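Local atomic coordinates of Lin1944 protein (Listeria innocua, PDB entry 3D7L), a protein that is of unknown function but is a short-chain dehydrogenase/reductase family member, probably acting as an oxidoreductase. Residues I49-I62 with L96-F110. Numbering follows the deposited sequence.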
loop_
_atom_site.group_PDB
_atom_site.type_symbol
_atom_site.label_atom_id
_atom_site.label_comp_id
_atom_site.label_asym_id
_atom_site.label_seq_id
_atom_site.Cartn_x
_atom_site.Cartn_y
_atom_site.Cartn_z
ATOM N N ILE D 49 2.803 -19.587 7.699
ATOM C CA ILE D 49 1.409 -19.168 7.877
ATOM C C ILE D 49 0.459 -20.350 7.638
ATOM O O ILE D 49 -0.499 -20.566 8.398
ATOM C CB ILE D 49 1.027 -17.969 6.959
ATOM C CG1 ILE D 49 1.764 -16.693 7.386
ATOM C CG2 ILE D 49 -0.469 -17.731 6.979
ATOM C CD1 ILE D 49 1.950 -15.718 6.274
ATOM N N LYS D 50 0.707 -21.095 6.572
ATOM C CA LYS D 50 -0.145 -22.241 6.254
ATOM C C LYS D 50 -0.131 -23.266 7.372
ATOM O O LYS D 50 -1.198 -23.795 7.726
ATOM C CB LYS D 50 0.247 -22.888 4.935
ATOM C CG LYS D 50 0.382 -21.871 3.848
ATOM C CD LYS D 50 -0.126 -22.375 2.542
ATOM C CE LYS D 50 0.965 -23.013 1.720
ATOM N NZ LYS D 50 0.890 -22.455 0.321
ATOM N N LYS D 51 1.052 -23.529 7.935
ATOM C CA LYS D 51 1.151 -24.460 9.067
ATOM C C LYS D 51 0.334 -23.965 10.262
ATOM O O LYS D 51 -0.391 -24.743 10.892
ATOM C CB LYS D 51 2.604 -24.674 9.496
ATOM C CG LYS D 51 3.038 -26.131 9.554
ATOM C CD LYS D 51 2.440 -26.907 10.731
ATOM C CE LYS D 51 2.601 -28.415 10.511
ATOM N NZ LYS D 51 4.010 -28.952 10.715
HETATM N N MSE D 52 0.454 -22.674 10.570
HETATM C CA MSE D 52 -0.326 -22.086 11.655
HETATM C C MSE D 52 -1.812 -22.370 11.470
HETATM O O MSE D 52 -2.465 -22.854 12.386
HETATM C CB MSE D 52 -0.063 -20.587 11.804
HETATM C CG MSE D 52 -0.956 -19.930 12.878
HETATM SE SE MSE D 52 -1.079 -18.030 12.743
HETATM C CE MSE D 52 -1.972 -17.862 11.044
ATOM N N TYR D 53 -2.330 -22.100 10.277
ATOM C CA TYR D 53 -3.755 -22.299 9.999
ATOM C C TYR D 53 -4.219 -23.772 10.040
ATOM O O TYR D 53 -5.369 -24.042 10.421
ATOM C CB TYR D 53 -4.152 -21.639 8.666
ATOM C CG TYR D 53 -4.326 -20.130 8.727
ATOM C CD1 TYR D 53 -5.098 -19.524 9.739
ATOM C CD2 TYR D 53 -3.733 -19.303 7.762
ATOM C CE1 TYR D 53 -5.256 -18.125 9.784
ATOM C CE2 TYR D 53 -3.886 -17.917 7.806
ATOM C CZ TYR D 53 -4.652 -17.336 8.810
ATOM O OH TYR D 53 -4.794 -15.955 8.823
ATOM N N GLU D 54 -3.346 -24.707 9.648
ATOM C CA GLU D 54 -3.616 -26.150 9.820
ATOM C C GLU D 54 -3.710 -26.502 11.304
ATOM O O GLU D 54 -4.632 -27.207 11.724
ATOM C CB GLU D 54 -2.516 -27.030 9.207
ATOM C CG GLU D 54 -2.301 -26.910 7.704
ATOM C CD GLU D 54 -1.018 -27.639 7.235
ATOM O OE1 GLU D 54 -0.302 -27.123 6.324
ATOM O OE2 GLU D 54 -0.715 -28.719 7.796
ATOM N N GLN D 55 -2.749 -26.009 12.087
ATOM C CA GLN D 55 -2.771 -26.198 13.525
ATOM C C GLN D 55 -4.064 -25.658 14.150
ATOM O O GLN D 55 -4.714 -26.361 14.905
ATOM C CB GLN D 55 -1.521 -25.591 14.191
ATOM C CG GLN D 55 -0.256 -26.490 14.101
ATOM C CD GLN D 55 1.049 -25.837 14.649
ATOM O OE1 GLN D 55 1.872 -26.513 15.280
ATOM N NE2 GLN D 55 1.240 -24.542 14.386
ATOM N N VAL D 56 -4.435 -24.424 13.791
ATOM C CA VAL D 56 -5.556 -23.714 14.418
ATOM C C VAL D 56 -6.954 -24.274 14.101
ATOM O O VAL D 56 -7.830 -24.229 14.956
ATOM C CB VAL D 56 -5.525 -22.197 14.085
ATOM C CG1 VAL D 56 -6.772 -21.516 14.593
ATOM C CG2 VAL D 56 -4.306 -21.548 14.698
ATOM N N GLY D 57 -7.164 -24.782 12.882
ATOM C CA GLY D 57 -8.506 -25.172 12.425
ATOM C C GLY D 57 -9.454 -23.990 12.203
ATOM O O GLY D 57 -9.011 -22.857 11.968
ATOM N N LYS D 58 -10.759 -24.241 12.289
ATOM C CA LYS D 58 -11.761 -23.206 12.014
ATOM C C LYS D 58 -11.916 -22.223 13.164
ATOM O O LYS D 58 -12.011 -22.631 14.326
ATOM C CB LYS D 58 -13.129 -23.836 11.677
ATOM C CG LYS D 58 -13.255 -24.358 10.237
ATOM C CD LYS D 58 -13.595 -23.209 9.289
ATOM C CE LYS D 58 -13.996 -23.696 7.898
ATOM N NZ LYS D 58 -14.502 -22.575 7.022
ATOM N N VAL D 59 -11.915 -20.927 12.827
ATOM C CA VAL D 59 -12.242 -19.855 13.786
ATOM C C VAL D 59 -13.311 -18.878 13.278
ATOM O O VAL D 59 -13.736 -18.928 12.114
ATOM C CB VAL D 59 -10.971 -19.092 14.289
ATOM C CG1 VAL D 59 -10.088 -20.036 15.075
ATOM C CG2 VAL D 59 -10.204 -18.460 13.135
ATOM N N ASP D 60 -13.770 -18.014 14.178
ATOM C CA ASP D 60 -14.778 -17.017 13.844
ATOM C C ASP D 60 -14.144 -15.690 13.467
ATOM O O ASP D 60 -14.732 -14.918 12.714
ATOM C CB ASP D 60 -15.728 -16.816 15.014
ATOM C CG ASP D 60 -16.466 -18.073 15.354
ATOM O OD1 ASP D 60 -16.185 -18.654 16.421
ATOM O OD2 ASP D 60 -17.281 -18.516 14.518
ATOM N N ALA D 61 -12.951 -15.423 13.976
ATOM C CA ALA D 61 -12.274 -14.143 13.679
ATOM C C ALA D 61 -10.782 -14.331 13.654
ATOM O O ALA D 61 -10.237 -15.087 14.455
ATOM C CB ALA D 61 -12.634 -13.074 14.698
ATOM N N ILE D 62 -10.131 -13.615 12.745
ATOM C CA ILE D 62 -8.685 -13.568 12.661
ATOM C C ILE D 62 -8.334 -12.084 12.760
ATOM O O ILE D 62 -8.826 -11.251 11.978
ATOM C CB ILE D 62 -8.151 -14.175 11.337
ATOM C CG1 ILE D 62 -8.454 -15.684 11.261
ATOM C CG2 ILE D 62 -6.638 -13.882 11.177
ATOM C CD1 ILE D 62 -8.201 -16.292 9.894
ATOM N N LEU D 96 -1.827 -13.264 5.576
ATOM C CA LEU D 96 -2.730 -13.872 6.568
ATOM C C LEU D 96 -4.167 -13.920 6.056
ATOM O O LEU D 96 -4.929 -14.819 6.418
ATOM C CB LEU D 96 -2.687 -13.151 7.913
ATOM C CG LEU D 96 -1.392 -13.085 8.706
ATOM C CD1 LEU D 96 -1.640 -12.121 9.847
ATOM C CD2 LEU D 96 -0.876 -14.458 9.222
ATOM N N VAL D 97 -4.547 -12.939 5.238
ATOM C CA VAL D 97 -5.871 -12.929 4.606
ATOM C C VAL D 97 -5.900 -13.912 3.429
ATOM O O VAL D 97 -6.789 -14.774 3.360
ATOM C CB VAL D 97 -6.278 -11.507 4.145
ATOM C CG1 VAL D 97 -7.514 -11.554 3.296
ATOM C CG2 VAL D 97 -6.449 -10.579 5.349
ATOM N N LEU D 98 -4.927 -13.812 2.523
ATOM C CA LEU D 98 -4.941 -14.703 1.356
ATOM C C LEU D 98 -4.915 -16.188 1.743
ATOM O O LEU D 98 -5.478 -17.022 1.034
ATOM C CB LEU D 98 -3.793 -14.394 0.379
ATOM C CG LEU D 98 -3.724 -12.940 -0.118
ATOM C CD1 LEU D 98 -2.577 -12.789 -1.063
ATOM C CD2 LEU D 98 -5.026 -12.489 -0.789
ATOM N N LEU D 99 -4.242 -16.517 2.835
ATOM C CA LEU D 99 -4.117 -17.926 3.274
ATOM C C LEU D 99 -5.143 -18.372 4.344
ATOM O O LEU D 99 -5.276 -19.564 4.609
ATOM C CB LEU D 99 -2.680 -18.227 3.716
ATOM C CG LEU D 99 -1.603 -17.979 2.646
ATOM C CD1 LEU D 99 -0.202 -17.883 3.231
ATOM C CD2 LEU D 99 -1.638 -19.005 1.508
ATOM N N GLY D 100 -5.875 -17.414 4.916
ATOM C CA GLY D 100 -6.796 -17.652 6.030
ATOM C C GLY D 100 -8.309 -17.682 5.789
ATOM O O GLY D 100 -9.065 -18.042 6.704
ATOM N N ILE D 101 -8.766 -17.328 4.581
ATOM C CA ILE D 101 -10.215 -17.319 4.285
ATOM C C ILE D 101 -10.861 -18.683 4.554
ATOM O O ILE D 101 -11.970 -18.771 5.103
ATOM C CB ILE D 101 -10.521 -16.814 2.836
ATOM C CG1 ILE D 101 -10.029 -15.376 2.639
ATOM C CG2 ILE D 101 -12.021 -16.869 2.533
ATOM C CD1 ILE D 101 -9.889 -14.951 1.163
ATOM N N ASP D 102 -10.128 -19.740 4.211
ATOM C CA ASP D 102 -10.592 -21.109 4.362
ATOM C C ASP D 102 -10.658 -21.532 5.838
ATOM O O ASP D 102 -11.313 -22.516 6.174
ATOM C CB ASP D 102 -9.716 -22.075 3.537
ATOM C CG ASP D 102 -10.192 -22.218 2.084
ATOM O OD1 ASP D 102 -11.391 -21.982 1.814
ATOM O OD2 ASP D 102 -9.381 -22.595 1.199
ATOM N N SER D 103 -10.010 -20.760 6.710
ATOM C CA SER D 103 -10.061 -21.001 8.144
ATOM C C SER D 103 -11.177 -20.260 8.860
ATOM O O SER D 103 -11.349 -20.444 10.057
ATOM C CB SER D 103 -8.730 -20.641 8.799
ATOM O OG SER D 103 -7.745 -21.577 8.415
ATOM N N LEU D 104 -11.919 -19.414 8.149
ATOM C CA LEU D 104 -12.984 -18.682 8.807
ATOM C C LEU D 104 -14.322 -19.361 8.672
ATOM O O LEU D 104 -14.691 -19.839 7.590
ATOM C CB LEU D 104 -13.096 -17.245 8.294
ATOM C CG LEU D 104 -12.136 -16.209 8.868
ATOM C CD1 LEU D 104 -12.492 -14.900 8.240
ATOM C CD2 LEU D 104 -12.234 -16.127 10.421
ATOM N N ASN D 105 -15.043 -19.395 9.788
ATOM C CA ASN D 105 -16.419 -19.822 9.785
ATOM C C ASN D 105 -17.288 -18.830 8.985
ATOM O O ASN D 105 -16.902 -17.671 8.766
ATOM C CB ASN D 105 -16.924 -19.973 11.223
ATOM C CG ASN D 105 -16.396 -21.236 11.911
ATOM O OD1 ASN D 105 -16.232 -22.292 11.287
ATOM N ND2 ASN D 105 -16.152 -21.133 13.214
ATOM N N ASP D 106 -18.455 -19.296 8.543
ATOM C CA ASP D 106 -19.414 -18.450 7.850
ATOM C C ASP D 106 -19.699 -17.199 8.686
ATOM O O ASP D 106 -19.860 -17.300 9.889
ATOM C CB ASP D 106 -20.703 -19.233 7.597
ATOM C CG ASP D 106 -20.534 -20.345 6.544
ATOM O OD1 ASP D 106 -21.486 -21.121 6.351
ATOM O OD2 ASP D 106 -19.466 -20.461 5.908
ATOM N N LYS D 107 -19.721 -16.025 8.051
ATOM C CA LYS D 107 -19.977 -14.749 8.746
ATOM C C LYS D 107 -18.825 -14.313 9.663
ATOM O O LYS D 107 -19.002 -13.427 10.490
ATOM C CB LYS D 107 -21.287 -14.805 9.562
ATOM C CG LYS D 107 -22.498 -15.448 8.860
ATOM C CD LYS D 107 -23.627 -14.469 8.599
ATOM C CE LYS D 107 -23.442 -13.776 7.236
ATOM N NZ LYS D 107 -23.971 -12.370 7.213
ATOM N N GLY D 108 -17.663 -14.951 9.530
ATOM C CA GLY D 108 -16.462 -14.601 10.290
ATOM C C GLY D 108 -15.899 -13.276 9.793
ATOM O O GLY D 108 -16.479 -12.655 8.895
ATOM N N SER D 109 -14.791 -12.825 10.378
ATOM C CA SER D 109 -14.165 -11.552 9.973
ATOM C C SER D 109 -12.649 -11.576 10.066
ATOM O O SER D 109 -12.102 -12.345 10.855
ATOM C CB SER D 109 -14.677 -10.400 10.848
ATOM O OG SER D 109 -14.166 -10.508 12.166
ATOM N N PHE D 110 -11.991 -10.718 9.263
ATOM C CA PHE D 110 -10.578 -10.353 9.432
ATOM C C PHE D 110 -10.481 -8.934 10.003
ATOM O O PHE D 110 -11.236 -8.060 9.601
ATOM C CB PHE D 110 -9.840 -10.335 8.084
ATOM C CG PHE D 110 -9.638 -11.675 7.465
ATOM C CD1 PHE D 110 -8.583 -12.488 7.858
ATOM C CD2 PHE D 110 -10.488 -12.122 6.454
ATOM C CE1 PHE D 110 -8.377 -13.736 7.277
ATOM C CE2 PHE D 110 -10.278 -13.385 5.863
ATOM C CZ PHE D 110 -9.216 -14.167 6.272
HETATM O O HOH W 1 -7.620 -24.370 8.802
HETATM O O HOH W 2 -14.549 -22.740 15.468
HETATM O O HOH W 3 -16.038 -11.888 13.614
HETATM O O HOH W 4 -18.272 -16.593 12.580
HETATM O O HOH W 5 -11.698 -9.925 12.928
#
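Tyr53, on helix 46-56, reaches across to the C-terminal part of helix 79-100. Its CB lies 3.6 Å from Ser103 OG, and CD1 borders the same serine. On the other flank CD2 passes the carbonyl oxygen of Leu99. Further out, CE2 sits 3.4 Å from Gly100 CA, which lies over one ring face in a CH-pi contact. Selenomethionine Met52 CE covers the opposite face. At the tip, OH donates to Leu96 O at 2.7 Å, tilted 26° from the carbonyl plane. Tyr53 chi1, -78°, leans the ring to the side of its backbone N, between Met52 and Gly100. Water 1 bridges Tyr53 O and Ser103 OG.

Beside the ring, Leu99 CD1 packs on Ile49 CG2 at 3.8 Å. Beyond Gly57, the chains pair in parallel. Val59 N donates to Ser103 O, and Val59 O accepts from Asn105 N; Ile62 N bonds Ser109 O. Lys58 bends at chi2 and brings NZ to Leu104 O at 2.8 Å, above the carbonyl plane. Asn105 ND2 meets Asp60 OD2 at 3.1 Å, while OD1 of that aspartate bonds Lys5 N.

Strand 59-64, helix 79-100 and strand 108-113 form a beta-alpha-beta crossover of the Rossmann-like fold; helix 46-56 leads into it. Apolar packing and one buried hydroxyl-to-carbonyl bond join the helices. Backbone bonds join the strands. At the more solvent-exposed turn, lysine, amide, carboxylate and water add polar bonds.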